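Local atomic coordinates of 6-aminohexanoate-dimer hydrolase (Bacillus anthracis, PDB entry 4GB7), a protein that probably hydrolyses amide bonds in 6-aminohexanoate dimers or related compounds, as a member of the serine-reactive beta-lactamase family. Residues A[186-191]-A[245-250]; A[191-196]-A[236-241]; A[159-164]-A[181-186]; A[167-172]-A[257-262]; A[209-214]-A[228-233]. All coordinates share one frame; numbering follows the deposited sequence. Where two conformers were deposited one is given.

Contact 1: A[186-191]-A[245-250]; sequences MDMQVS and SVFSYN
Met188, a selenomethionine, meets residues 245-250 with backbone and side chain. Its carbonyl O accepts a nearly straight hydrogen bond from Ser248 N at 2.8 Å, and Phe247 CA makes a CA-H...O contact with it at 3.4 Å. CG lies beside the backbone N (chi1 -75°) and the chain bends at chi2, carrying CE over one face of the Tyr249 ring in a CH-pi contact, 4.3 Å from its centroid; SE makes an oblique Met-aromatic contact and lies 3.3 Å from Asn250 O. The flexible, unbranched chain suits this path. Further out, one water joins Val190 N to Ser248 O, and another bridges Val190 O, Ser248 OG and Asn250 ND2. Met188, with positive phi, is the C-prime residue of a Schellman motif (Gln189 N to Gln184 O, Met188 N to Leu185 O) ending helix 182-186 and probably helping place this carbonyl. Tyr249 OH bonds Ser140 OG, a pair consistent with the SxxK-type active site. The contact thus packs on this tyrosine's ring, while its hydroxyl is engaged elsewhere.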
# COMPACT_ATOMS: atom_id res chain seq x y z
N MSE A 186 0.14 -14.26 -2.68
CA MSE A 186 -0.99 -13.31 -2.73
C MSE A 186 -1.72 -13.17 -1.38
O MSE A 186 -2.14 -12.05 -0.98
CB MSE A 186 -1.99 -13.71 -3.82
CG MSE A 186 -1.53 -13.49 -5.25
SE MSE A 186 -1.60 -11.60 -5.66
CE MSE A 186 -3.38 -11.62 -6.34
N ASP A 187 -1.85 -14.29 -0.66
CA ASP A 187 -2.56 -14.31 0.61
C ASP A 187 -1.67 -14.15 1.85
O ASP A 187 -2.15 -14.33 2.98
CB ASP A 187 -3.41 -15.60 0.72
CG ASP A 187 -4.61 -15.60 -0.24
OD1 ASP A 187 -5.07 -14.50 -0.58
OD2 ASP A 187 -5.02 -16.68 -0.69
N MSE A 188 -0.38 -13.87 1.65
CA MSE A 188 0.53 -13.67 2.76
C MSE A 188 0.56 -14.91 3.68
O MSE A 188 0.48 -14.83 4.87
CB MSE A 188 0.17 -12.39 3.52
CG MSE A 188 0.59 -11.18 2.76
SE MSE A 188 2.40 -10.93 2.37
CE MSE A 188 2.32 -9.04 2.00
N GLN A 189 0.67 -16.08 3.08
CA GLN A 189 0.74 -17.31 3.83
C GLN A 189 2.13 -18.01 3.73
O GLN A 189 2.26 -19.24 3.89
CB GLN A 189 -0.38 -18.23 3.41
CG GLN A 189 -1.76 -17.77 3.81
CD GLN A 189 -2.85 -18.58 3.17
OE1 GLN A 189 -2.60 -19.37 2.26
NE2 GLN A 189 -4.06 -18.42 3.66
N VAL A 190 3.16 -17.20 3.50
CA VAL A 190 4.54 -17.66 3.42
C VAL A 190 5.30 -17.12 4.63
O VAL A 190 5.43 -15.88 4.84
CB VAL A 190 5.18 -17.20 2.09
CG1 VAL A 190 6.56 -17.79 1.96
CG2 VAL A 190 4.27 -17.56 0.88
N SER A 191 5.78 -18.07 5.44
CA SER A 191 6.36 -17.75 6.76
C SER A 191 7.87 -17.79 6.63
O SER A 191 8.48 -18.88 6.44
CB SER A 191 5.86 -18.74 7.81
OG SER A 191 4.48 -18.59 8.12
N SER A 245 0.17 -22.46 5.58
CA SER A 245 -0.26 -22.98 6.89
C SER A 245 -0.83 -21.93 7.82
O SER A 245 -1.68 -22.26 8.68
CB SER A 245 0.87 -23.74 7.57
OG SER A 245 1.90 -22.88 8.01
N VAL A 246 -0.38 -20.69 7.67
CA VAL A 246 -0.82 -19.58 8.53
C VAL A 246 -0.53 -18.25 7.82
O VAL A 246 0.36 -18.18 6.99
CB VAL A 246 -0.11 -19.59 9.90
CG1 VAL A 246 1.39 -19.34 9.74
CG2 VAL A 246 -0.76 -18.61 10.87
N PHE A 247 -1.25 -17.21 8.20
CA PHE A 247 -0.95 -15.86 7.76
C PHE A 247 0.34 -15.37 8.40
O PHE A 247 0.52 -15.47 9.63
CB PHE A 247 -2.11 -14.92 8.12
CG PHE A 247 -1.87 -13.47 7.81
CD1 PHE A 247 -2.07 -13.00 6.54
CD2 PHE A 247 -1.49 -12.57 8.80
CE1 PHE A 247 -1.90 -11.67 6.23
CE2 PHE A 247 -1.29 -11.22 8.49
CZ PHE A 247 -1.51 -10.77 7.20
N SER A 248 1.24 -14.81 7.58
CA SER A 248 2.46 -14.16 8.04
C SER A 248 2.76 -13.04 7.07
O SER A 248 3.18 -13.28 5.93
CB SER A 248 3.63 -15.15 8.07
OG SER A 248 4.79 -14.53 8.58
N TYR A 249 2.51 -11.80 7.51
CA TYR A 249 2.72 -10.65 6.64
C TYR A 249 4.20 -10.49 6.31
O TYR A 249 5.03 -10.40 7.22
CB TYR A 249 2.20 -9.42 7.33
CG TYR A 249 2.07 -8.19 6.48
CD1 TYR A 249 0.97 -7.98 5.65
CD2 TYR A 249 3.01 -7.20 6.56
CE1 TYR A 249 0.82 -6.82 4.92
CE2 TYR A 249 2.89 -6.04 5.81
CZ TYR A 249 1.80 -5.85 5.00
OH TYR A 249 1.71 -4.68 4.31
N ASN A 250 4.53 -10.46 5.02
CA ASN A 250 5.92 -10.31 4.62
C ASN A 250 6.06 -9.57 3.29
O ASN A 250 5.56 -10.01 2.26
CB ASN A 250 6.56 -11.71 4.50
CG ASN A 250 8.07 -11.68 4.60
OD1 ASN A 250 8.76 -11.00 3.82
ND2 ASN A 250 8.62 -12.46 5.57
O HOH W 1 3.76 -14.11 3.36
O HOH W 2 6.74 -14.30 6.72

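Contact 2: A[191-196]-A[236-241]; sequences SVEYPT and EAKETA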
# COMPACT_ATOMS: atom_id res chain seq x y z
N SER A 191 5.78 -18.07 5.44
CA SER A 191 6.36 -17.75 6.76
C SER A 191 7.87 -17.79 6.63
O SER A 191 8.48 -18.88 6.44
CB SER A 191 5.86 -18.74 7.81
OG SER A 191 4.48 -18.59 8.12
N VAL A 192 8.48 -16.63 6.74
CA VAL A 192 9.88 -16.46 6.46
C VAL A 192 10.51 -15.47 7.42
O VAL A 192 9.89 -14.46 7.80
CB VAL A 192 10.06 -15.93 5.01
CG1 VAL A 192 11.32 -15.14 4.82
CG2 VAL A 192 9.95 -17.07 3.98
N GLU A 193 11.75 -15.76 7.80
CA GLU A 193 12.57 -14.83 8.58
C GLU A 193 13.87 -14.57 7.79
O GLU A 193 14.32 -15.43 6.98
CB GLU A 193 12.86 -15.41 10.00
CG GLU A 193 13.78 -16.65 10.01
CD GLU A 193 14.15 -17.21 11.40
OE1 GLU A 193 14.74 -18.28 11.46
OE2 GLU A 193 13.85 -16.56 12.41
N TYR A 194 14.47 -13.42 8.05
CA TYR A 194 15.71 -13.03 7.44
C TYR A 194 16.69 -12.76 8.56
O TYR A 194 16.28 -12.42 9.70
CB TYR A 194 15.55 -11.71 6.64
CG TYR A 194 14.39 -11.68 5.65
CD1 TYR A 194 14.52 -12.19 4.37
CD2 TYR A 194 13.17 -11.15 5.99
CE1 TYR A 194 13.47 -12.14 3.47
CE2 TYR A 194 12.13 -11.09 5.11
CZ TYR A 194 12.28 -11.62 3.84
OH TYR A 194 11.25 -11.57 2.92
N PRO A 195 17.99 -12.84 8.25
CA PRO A 195 18.97 -12.32 9.19
C PRO A 195 18.75 -10.84 9.45
O PRO A 195 18.15 -10.15 8.65
CB PRO A 195 20.31 -12.51 8.46
CG PRO A 195 20.05 -13.49 7.37
CD PRO A 195 18.60 -13.40 7.03
N THR A 196 19.23 -10.36 10.59
CA THR A 196 19.26 -8.93 10.84
C THR A 196 20.50 -8.24 10.28
O THR A 196 20.47 -7.04 10.04
CB THR A 196 19.18 -8.61 12.34
OG1 THR A 196 20.36 -9.06 13.01
CG2 THR A 196 17.93 -9.21 12.98
N GLU A 236 17.97 -14.93 0.92
CA GLU A 236 18.31 -15.13 2.33
C GLU A 236 17.16 -15.68 3.20
O GLU A 236 17.36 -15.97 4.39
CB GLU A 236 18.77 -13.80 2.97
CG GLU A 236 20.12 -13.29 2.49
CD GLU A 236 20.74 -12.28 3.43
OE1 GLU A 236 20.03 -11.75 4.31
OE2 GLU A 236 21.94 -12.01 3.28
N ALA A 237 15.95 -15.81 2.61
CA ALA A 237 14.76 -16.24 3.35
C ALA A 237 14.95 -17.60 3.97
O ALA A 237 15.46 -18.52 3.31
CB ALA A 237 13.53 -16.26 2.44
N LYS A 238 14.55 -17.70 5.23
CA LYS A 238 14.54 -18.96 5.96
C LYS A 238 13.10 -19.28 6.36
O LYS A 238 12.41 -18.47 7.04
CB LYS A 238 15.42 -18.89 7.20
CG LYS A 238 15.51 -20.21 7.94
CD LYS A 238 16.09 -20.06 9.34
CE LYS A 238 15.49 -21.09 10.29
NZ LYS A 238 14.00 -20.97 10.40
N GLU A 239 12.63 -20.45 5.95
CA GLU A 239 11.24 -20.85 6.20
C GLU A 239 11.00 -21.17 7.70
O GLU A 239 11.79 -21.89 8.33
CB GLU A 239 10.90 -22.07 5.34
CG GLU A 239 9.45 -22.50 5.44
CD GLU A 239 9.12 -23.70 4.58
OE1 GLU A 239 9.22 -23.57 3.35
OE2 GLU A 239 8.70 -24.74 5.15
N THR A 240 9.92 -20.63 8.26
CA THR A 240 9.61 -20.83 9.65
C THR A 240 8.30 -21.58 9.84
O THR A 240 8.00 -22.00 10.93
CB THR A 240 9.55 -19.49 10.39
OG1 THR A 240 8.57 -18.67 9.79
CG2 THR A 240 10.93 -18.77 10.36
N ALA A 241 7.50 -21.71 8.79
CA ALA A 241 6.33 -22.58 8.80
C ALA A 241 5.98 -22.94 7.37
O ALA A 241 6.43 -22.27 6.44
CB ALA A 241 5.15 -21.98 9.52
O HOH W 3 6.07 -20.60 4.29
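Ala237 CA approaches the Tyr194 ring obliquely, 4.2 Å from Tyr194 CD1, while Val192 CG1 sits over one face of that ring toward its rim. Val192 CG1 also presses on Ala237 CB at 3.4 Å, tighter than usual, and alanine's small methyl suits this spot. Phe177 of helix 176-179 packs against the same three residues, and Tyr194 OH bonds Asn250. The Glu236 carboxylate, hydrogen-bonded to His197, places OE1 3.5 Å from Pro195 CD. Beyond the flat groups, Glu193 and Lys238, both exposed, run side by side; in the conformers given, bends at chi3 and chi4 (-59°) bring Lys238 NZ within 3.0 Å of Glu193 OE1, a tentative salt bridge whose hydrogen bond is weak. NZ may also donate to Glu239 O. Backbone bonds pair Glu193 with Lys238 in both directions, and Thr240 N reaches Ser191 O at 2.9 Å. At the Ser191 end, a water links Ser191 N to Ala241 O. This is a short two-stranded antiparallel ribbon, closing a long excursion that holds helices 206-214 and 230-235.

Contact 3: A[159-164]-A[181-186]; sequences IDLEKT and TLQQLM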
# COMPACT_ATOMS: atom_id res chain seq x y z
N ILE A 159 0.14 -16.86 -16.36
CA ILE A 159 0.60 -17.51 -15.13
C ILE A 159 -0.59 -18.27 -14.52
O ILE A 159 -1.77 -18.00 -14.82
CB ILE A 159 1.16 -16.50 -14.10
CG1 ILE A 159 0.12 -15.52 -13.63
CG2 ILE A 159 2.42 -15.78 -14.62
CD1 ILE A 159 0.61 -14.45 -12.67
N ASP A 160 -0.27 -19.21 -13.64
CA ASP A 160 -1.23 -20.03 -12.93
C ASP A 160 -0.96 -19.81 -11.45
O ASP A 160 0.14 -20.10 -10.97
CB ASP A 160 -0.97 -21.47 -13.31
CG ASP A 160 -1.97 -22.45 -12.71
OD1 ASP A 160 -2.57 -22.21 -11.66
OD2 ASP A 160 -2.09 -23.56 -13.28
N LEU A 161 -1.97 -19.30 -10.76
CA LEU A 161 -1.84 -18.96 -9.36
C LEU A 161 -1.59 -20.17 -8.44
O LEU A 161 -1.14 -20.03 -7.33
CB LEU A 161 -3.05 -18.16 -8.91
CG LEU A 161 -3.25 -16.79 -9.56
CD1 LEU A 161 -4.49 -16.10 -9.01
CD2 LEU A 161 -2.04 -15.91 -9.36
N GLU A 162 -1.84 -21.37 -8.95
CA GLU A 162 -1.63 -22.58 -8.17
C GLU A 162 -0.26 -23.22 -8.44
O GLU A 162 0.09 -24.22 -7.80
CB GLU A 162 -2.77 -23.58 -8.43
CG GLU A 162 -4.11 -23.17 -7.85
CD GLU A 162 -4.05 -22.71 -6.39
OE1 GLU A 162 -3.35 -23.36 -5.58
OE2 GLU A 162 -4.71 -21.69 -6.04
N LYS A 163 0.50 -22.64 -9.37
CA LYS A 163 1.89 -23.04 -9.57
C LYS A 163 2.81 -22.33 -8.57
O LYS A 163 2.43 -21.30 -7.96
CB LYS A 163 2.28 -22.81 -11.02
CG LYS A 163 1.61 -23.79 -11.96
CD LYS A 163 2.07 -23.61 -13.39
CE LYS A 163 1.35 -24.60 -14.28
NZ LYS A 163 1.78 -24.49 -15.71
N THR A 164 3.99 -22.90 -8.37
CA THR A 164 4.98 -22.36 -7.46
C THR A 164 5.71 -21.20 -8.11
O THR A 164 5.88 -21.14 -9.32
CB THR A 164 6.06 -23.41 -7.08
OG1 THR A 164 6.70 -23.91 -8.26
CG2 THR A 164 5.45 -24.55 -6.25
N THR A 181 3.20 -21.28 -3.61
CA THR A 181 2.39 -21.00 -4.79
C THR A 181 2.14 -19.51 -4.88
O THR A 181 2.25 -18.79 -3.88
CB THR A 181 1.00 -21.71 -4.81
OG1 THR A 181 0.18 -21.21 -3.73
CG2 THR A 181 1.11 -23.25 -4.75
N LEU A 182 1.78 -19.06 -6.08
CA LEU A 182 1.47 -17.66 -6.26
C LEU A 182 0.31 -17.24 -5.35
O LEU A 182 0.36 -16.14 -4.77
CB LEU A 182 1.15 -17.34 -7.70
CG LEU A 182 2.36 -17.09 -8.58
CD1 LEU A 182 3.33 -18.27 -8.63
CD2 LEU A 182 1.92 -16.68 -9.97
N GLN A 183 -0.71 -18.08 -5.25
CA GLN A 183 -1.85 -17.82 -4.38
C GLN A 183 -1.43 -17.66 -2.92
O GLN A 183 -1.91 -16.75 -2.24
CB GLN A 183 -2.97 -18.86 -4.58
CG GLN A 183 -4.28 -18.42 -3.91
CD GLN A 183 -4.83 -17.12 -4.48
OE1 GLN A 183 -5.07 -17.00 -5.67
NE2 GLN A 183 -5.06 -16.13 -3.62
N GLN A 184 -0.55 -18.54 -2.44
CA GLN A 184 0.03 -18.41 -1.08
C GLN A 184 0.72 -17.08 -0.85
O GLN A 184 0.57 -16.45 0.23
CB GLN A 184 0.92 -19.61 -0.75
CG GLN A 184 0.06 -20.85 -0.54
CD GLN A 184 0.87 -22.17 -0.60
OE1 GLN A 184 2.07 -22.20 -1.01
NE2 GLN A 184 0.21 -23.27 -0.23
N LEU A 185 1.46 -16.64 -1.86
CA LEU A 185 2.13 -15.33 -1.81
C LEU A 185 1.09 -14.20 -1.76
O LEU A 185 1.17 -13.25 -0.89
CB LEU A 185 3.09 -15.16 -2.99
CG LEU A 185 4.30 -16.08 -3.04
CD1 LEU A 185 4.91 -16.15 -4.44
CD2 LEU A 185 5.39 -15.71 -2.06
N MSE A 186 0.14 -14.26 -2.68
CA MSE A 186 -0.99 -13.31 -2.73
C MSE A 186 -1.72 -13.17 -1.38
O MSE A 186 -2.14 -12.05 -0.98
CB MSE A 186 -1.99 -13.71 -3.82
CG MSE A 186 -1.53 -13.49 -5.25
SE MSE A 186 -1.60 -11.60 -5.66
CE MSE A 186 -3.38 -11.62 -6.34
O HOH W 4 -2.17 -22.44 -3.49
O HOH W 5 -5.65 -19.19 -7.10
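Thr181, the N-cap of helix 182-186, lies against a type I beta turn from Asp160 to Lys163, so a capped helix start meets a tight turn here. Thr181 and Gln184 form a capping box: Gln184 N donates to Thr181 OG1 and Thr181 N to Gln184 OE1. The turn supplies acceptors for two more first-turn amides, Leu182 N and Gln183 N. Lys163 O takes Leu182 N at 3.0 Å, and Leu161 O takes Gln183 N at 2.9 Å, in its carbonyl plane and on a lone pair. Asp160 shapes the turn through an Asx turn, OD1 accepting from Glu162 N. Leu182 splits its branches: CD1 rests 3.2 Å from Lys163 O, whereas CD2 meets Ile159 CD1 at 3.7 Å. Leu161 crosses Leu182 at about a right angle, its CD2 touching Leu182 CB. On the solvent side Glu162, folded back at chi2 (-48°), is bridged by one water to Thr181 OG1 and by another to Gln183 OE1, while Gln183 NE2 bonds Asn357. Leu161 also packs on helix 143-155 and Leu182 on Ile260 of helix 251-265, while Tyr168 of helix 165-168 touches both Ile159 and Leu182.

Contact 4: A[167-172]-A[257-262]; sequences TYIKEL and LAWIIR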
# COMPACT_ATOMS: atom_id res chain seq x y z
N THR A 167 8.50 -21.94 -10.46
CA THR A 167 8.11 -22.32 -11.83
C THR A 167 8.51 -21.17 -12.79
O THR A 167 8.91 -21.39 -13.93
CB THR A 167 6.60 -22.62 -11.95
OG1 THR A 167 6.25 -23.76 -11.12
CG2 THR A 167 6.20 -22.87 -13.44
N TYR A 168 8.41 -19.95 -12.28
CA TYR A 168 8.63 -18.78 -13.09
C TYR A 168 9.97 -18.14 -12.82
O TYR A 168 10.54 -17.53 -13.73
CB TYR A 168 7.52 -17.77 -12.88
CG TYR A 168 6.17 -18.35 -13.17
CD1 TYR A 168 5.83 -18.72 -14.46
CD2 TYR A 168 5.27 -18.63 -12.15
CE1 TYR A 168 4.59 -19.27 -14.73
CE2 TYR A 168 4.04 -19.19 -12.40
CZ TYR A 168 3.72 -19.56 -13.69
OH TYR A 168 2.49 -20.11 -13.98
N ILE A 169 10.45 -18.24 -11.57
CA ILE A 169 11.74 -17.66 -11.19
C ILE A 169 12.71 -18.80 -10.86
O ILE A 169 12.75 -19.30 -9.75
CB ILE A 169 11.61 -16.72 -9.97
CG1 ILE A 169 10.46 -15.69 -10.17
CG2 ILE A 169 12.98 -16.09 -9.72
CD1 ILE A 169 10.62 -14.75 -11.34
N LYS A 170 13.49 -19.27 -11.84
CA LYS A 170 14.33 -20.42 -11.60
C LYS A 170 15.40 -20.15 -10.54
O LYS A 170 15.84 -21.06 -9.85
CB LYS A 170 14.94 -20.91 -12.89
CG LYS A 170 15.92 -19.96 -13.56
CD LYS A 170 16.17 -20.43 -15.00
CE LYS A 170 17.50 -19.97 -15.52
NZ LYS A 170 17.77 -20.76 -16.75
N GLU A 171 15.81 -18.88 -10.42
CA GLU A 171 16.72 -18.45 -9.34
C GLU A 171 16.25 -18.75 -7.93
O GLU A 171 17.09 -18.85 -7.01
CB GLU A 171 17.01 -16.93 -9.45
CG GLU A 171 17.69 -16.52 -10.74
CD GLU A 171 16.71 -16.11 -11.82
OE1 GLU A 171 15.56 -16.57 -11.81
OE2 GLU A 171 17.12 -15.33 -12.70
N LEU A 172 14.93 -18.92 -7.76
CA LEU A 172 14.34 -19.20 -6.46
C LEU A 172 14.05 -20.69 -6.23
O LEU A 172 13.44 -21.06 -5.21
CB LEU A 172 13.05 -18.40 -6.27
CG LEU A 172 13.20 -16.90 -5.98
CD1 LEU A 172 11.84 -16.26 -5.81
CD2 LEU A 172 14.06 -16.68 -4.74
N LEU A 257 6.28 -11.91 -6.13
CA LEU A 257 5.23 -11.68 -7.13
C LEU A 257 5.66 -10.65 -8.18
O LEU A 257 5.44 -10.83 -9.34
CB LEU A 257 3.91 -11.28 -6.43
CG LEU A 257 3.20 -12.34 -5.59
CD1 LEU A 257 2.03 -11.76 -4.82
CD2 LEU A 257 2.75 -13.51 -6.48
N ALA A 258 6.25 -9.54 -7.75
CA ALA A 258 6.75 -8.54 -8.70
C ALA A 258 7.85 -9.08 -9.61
O ALA A 258 7.91 -8.71 -10.78
CB ALA A 258 7.17 -7.26 -7.98
N TRP A 259 8.73 -9.93 -9.07
CA TRP A 259 9.75 -10.58 -9.87
C TRP A 259 9.13 -11.43 -10.95
O TRP A 259 9.54 -11.38 -12.09
CB TRP A 259 10.68 -11.39 -8.97
CG TRP A 259 11.98 -11.84 -9.55
CD1 TRP A 259 12.47 -11.68 -10.86
CD2 TRP A 259 13.05 -12.49 -8.82
NE1 TRP A 259 13.75 -12.20 -10.97
CE2 TRP A 259 14.14 -12.73 -9.77
CE3 TRP A 259 13.20 -12.90 -7.50
CZ2 TRP A 259 15.32 -13.33 -9.38
CZ3 TRP A 259 14.39 -13.50 -7.12
CH2 TRP A 259 15.43 -13.72 -8.05
N ILE A 260 8.04 -12.11 -10.62
CA ILE A 260 7.29 -12.87 -11.60
C ILE A 260 6.72 -11.95 -12.69
O ILE A 260 6.85 -12.24 -13.89
CB ILE A 260 6.17 -13.68 -10.95
CG1 ILE A 260 6.78 -14.75 -10.02
CG2 ILE A 260 5.26 -14.34 -11.98
CD1 ILE A 260 5.80 -15.44 -9.12
N ILE A 261 6.11 -10.84 -12.29
CA ILE A 261 5.61 -9.87 -13.27
C ILE A 261 6.70 -9.49 -14.27
O ILE A 261 6.48 -9.48 -15.50
CB ILE A 261 5.04 -8.62 -12.58
CG1 ILE A 261 3.78 -8.97 -11.77
CG2 ILE A 261 4.70 -7.50 -13.60
CD1 ILE A 261 3.28 -7.88 -10.86
N ARG A 262 7.87 -9.12 -13.75
CA ARG A 262 8.96 -8.63 -14.59
C ARG A 262 9.43 -9.72 -15.53
O ARG A 262 9.64 -9.49 -16.71
CB ARG A 262 10.10 -8.12 -13.76
CG ARG A 262 9.83 -6.90 -12.87
CD ARG A 262 10.99 -6.62 -11.94
NE ARG A 262 10.62 -5.60 -10.95
CZ ARG A 262 10.43 -5.82 -9.65
NH1 ARG A 262 10.73 -6.99 -9.08
NH2 ARG A 262 10.08 -4.82 -8.86
O HOH W 6 15.73 -12.55 -13.03
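Ile169 packs squarely on the indole of Trp259: its CG2 stands over the centre of the six-membered ring, 3.5 Å from the centroid and 8° off the normal, a CH-pi contact. With CG1 beside the backbone N (chi1 -50°), CG2 is the branch that falls over this ring, and the other runs toward the pyrrole end, where CD1 comes to 3.6 Å from Trp259 CD1. A beta-branched residue thus touches both rings of the indole. On the opposite face Tyr231 stacks, so the indole is sandwiched. Ile169 CG1 also touches Ile260 CG1 at 3.8 Å, and Leu172 CG closes on Trp259 CZ3 at the same distance. The side of exposed Glu171 is open to water: its bent chain leads to OE2, which a water joins to Trp259 NE1, lying in the ring plane. Packing is looser at Tyr168, whose CB is 4.2 Å from Ile260 CG2 and whose hydroxyl accepts from Asp160 N. Such apolar packing joins helix 251-265 to the 3-10 turn after helix 165-168, within the helical part of the beta-lactamase-type fold.

Contact 5: A[209-214]-A[228-233]; sequences AQLYLA and MKIYDM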
# COMPACT_ATOMS: atom_id res chain seq x y z
N ALA A 209 13.32 -3.44 7.60
CA ALA A 209 14.74 -3.09 7.70
C ALA A 209 15.50 -3.75 6.55
O ALA A 209 16.25 -3.10 5.83
CB ALA A 209 15.30 -3.52 9.06
N GLN A 210 15.25 -5.04 6.34
CA GLN A 210 15.99 -5.79 5.31
C GLN A 210 15.71 -5.29 3.91
O GLN A 210 16.62 -5.21 3.07
CB GLN A 210 15.76 -7.28 5.40
CG GLN A 210 16.34 -7.92 6.67
CD GLN A 210 17.78 -7.53 6.95
OE1 GLN A 210 18.64 -7.75 6.10
NE2 GLN A 210 18.04 -6.93 8.12
N LEU A 211 14.46 -4.92 3.64
CA LEU A 211 14.12 -4.40 2.31
C LEU A 211 14.81 -3.09 2.09
O LEU A 211 15.36 -2.84 1.04
CB LEU A 211 12.60 -4.23 2.19
CG LEU A 211 12.06 -3.61 0.89
CD1 LEU A 211 12.18 -4.65 -0.22
CD2 LEU A 211 10.63 -3.10 1.08
N TYR A 212 14.81 -2.24 3.13
CA TYR A 212 15.50 -0.97 3.00
C TYR A 212 17.05 -1.11 2.91
O TYR A 212 17.66 -0.41 2.14
CB TYR A 212 15.10 -0.03 4.11
CG TYR A 212 13.61 0.30 4.18
CD1 TYR A 212 12.81 0.27 3.04
CD2 TYR A 212 13.04 0.73 5.34
CE1 TYR A 212 11.47 0.59 3.10
CE2 TYR A 212 11.68 1.02 5.42
CZ TYR A 212 10.91 0.99 4.30
OH TYR A 212 9.57 1.30 4.40
N LEU A 213 17.66 -2.02 3.68
CA LEU A 213 19.08 -2.30 3.56
C LEU A 213 19.40 -2.85 2.16
O LEU A 213 20.33 -2.41 1.50
CB LEU A 213 19.53 -3.28 4.62
CG LEU A 213 19.64 -2.68 6.03
CD1 LEU A 213 19.53 -3.80 7.06
CD2 LEU A 213 20.90 -1.83 6.19
N ALA A 214 18.57 -3.77 1.69
CA ALA A 214 18.69 -4.30 0.31
C ALA A 214 18.66 -3.22 -0.77
O ALA A 214 19.33 -3.34 -1.82
CB ALA A 214 17.62 -5.35 0.05
N MSE A 228 22.46 -6.91 -1.13
CA MSE A 228 22.91 -5.74 -1.90
C MSE A 228 21.88 -5.23 -2.90
O MSE A 228 22.01 -4.13 -3.42
CB MSE A 228 24.24 -6.07 -2.63
CG MSE A 228 25.43 -6.46 -1.71
SE MSE A 228 25.93 -5.00 -0.51
CE MSE A 228 26.84 -3.86 -1.84
N LYS A 229 20.85 -6.05 -3.14
CA LYS A 229 19.73 -5.72 -3.98
C LYS A 229 18.56 -6.52 -3.45
O LYS A 229 18.75 -7.48 -2.73
CB LYS A 229 20.05 -6.06 -5.42
CG LYS A 229 20.28 -7.52 -5.69
CD LYS A 229 20.66 -7.74 -7.14
CE LYS A 229 20.82 -9.20 -7.47
NZ LYS A 229 20.91 -9.42 -8.93
N ILE A 230 17.34 -6.14 -3.83
CA ILE A 230 16.12 -6.78 -3.30
C ILE A 230 16.11 -8.31 -3.48
O ILE A 230 15.75 -9.05 -2.56
CB ILE A 230 14.85 -6.12 -3.91
CG1 ILE A 230 14.71 -4.68 -3.42
CG2 ILE A 230 13.58 -6.91 -3.56
CD1 ILE A 230 13.69 -3.92 -4.24
N TYR A 231 16.51 -8.80 -4.65
CA TYR A 231 16.46 -10.22 -4.84
C TYR A 231 17.39 -11.00 -3.92
O TYR A 231 17.10 -12.17 -3.59
CB TYR A 231 16.73 -10.57 -6.30
CG TYR A 231 15.76 -10.00 -7.33
CD1 TYR A 231 14.47 -9.61 -6.99
CD2 TYR A 231 16.13 -9.88 -8.64
CE1 TYR A 231 13.60 -9.11 -7.93
CE2 TYR A 231 15.24 -9.38 -9.60
CZ TYR A 231 13.98 -8.99 -9.24
OH TYR A 231 13.09 -8.51 -10.18
N ASP A 232 18.49 -10.38 -3.52
CA ASP A 232 19.40 -10.98 -2.51
C ASP A 232 18.67 -11.30 -1.21
O ASP A 232 18.89 -12.32 -0.56
CB ASP A 232 20.57 -10.04 -2.18
CG ASP A 232 21.60 -9.92 -3.28
OD1 ASP A 232 21.55 -10.65 -4.33
OD2 ASP A 232 22.50 -9.07 -3.05
N MSE A 233 17.81 -10.39 -0.80
CA MSE A 233 17.00 -10.59 0.40
C MSE A 233 16.13 -11.82 0.28
O MSE A 233 15.99 -12.59 1.21
CB MSE A 233 16.16 -9.33 0.70
CG MSE A 233 15.26 -9.45 1.93
SE MSE A 233 13.94 -8.07 2.09
CE MSE A 233 12.75 -8.74 0.69
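The backbones come closest where helix 206-214 ends, with Ala214 CA 4.6 Å from Lys229 CA and Ala214 O 3.2 Å from Lys229 CA in a CA-H...O contact. The carbonyls of Ala214 and Met228 approach each other as two acceptors; Arg220 bonds Met228 O and also Leu213 O, probably easing the crowding of oxygens. Alanine suits position 214, its small CB fitting against Lys229 O (3.7 Å) and Ile230 CA. Lys229 is the N-cap of helix 230-235, whose start is tied back by Asp232, its OD2 accepting from Met228 N at 2.9 Å through its anti lone pair. Asp292 takes Ile230 N. Two helices joined by residues 215-229 thus pack where one ends and the next begins, in the helical part of the beta-lactamase-type fold. Met233, a selenomethionine, runs extended from CA (chi1 179°) before turning at chi3, which lays SE alongside the other helix, 3.5 Å from Leu211 N and 3.9 Å from Gln210 CB. Leu211 CD1 meets Ile230 CG1 at 4.1 Å, two branched aliphatic chains crossing at a slant where Glu255 of helix 251-265 also packs. Gln210 turns its amide away, NE2 bonding Asn206 and Thr196 O.

Overall arrangement
Contacts 4 and 5 are buried and almost wholly apolar, contacts 1 and 3 are partly buried and mix backbone bonds with side-chain packing and bridging waters, and contact 2 is a surface ribbon with a tentative salt bridge. Contacts 1 and 3 share Met186 and flank helix 182-186, one at its end and the other at its start. Contact 1 passes Ser191 to contact 2, and Asn250 reaches back to Tyr194. Contact 5 is nested inside the loop that contact 2 closes, and Gln210 and Thr196 bond between them. Contact 4 touches contact 3 through Tyr168 and contact 5 through Tyr231. Helix 251-265 borders several: Leu257 meets Met186, Ile260 meets Leu182, and Glu255 meets Leu211 and Ile230.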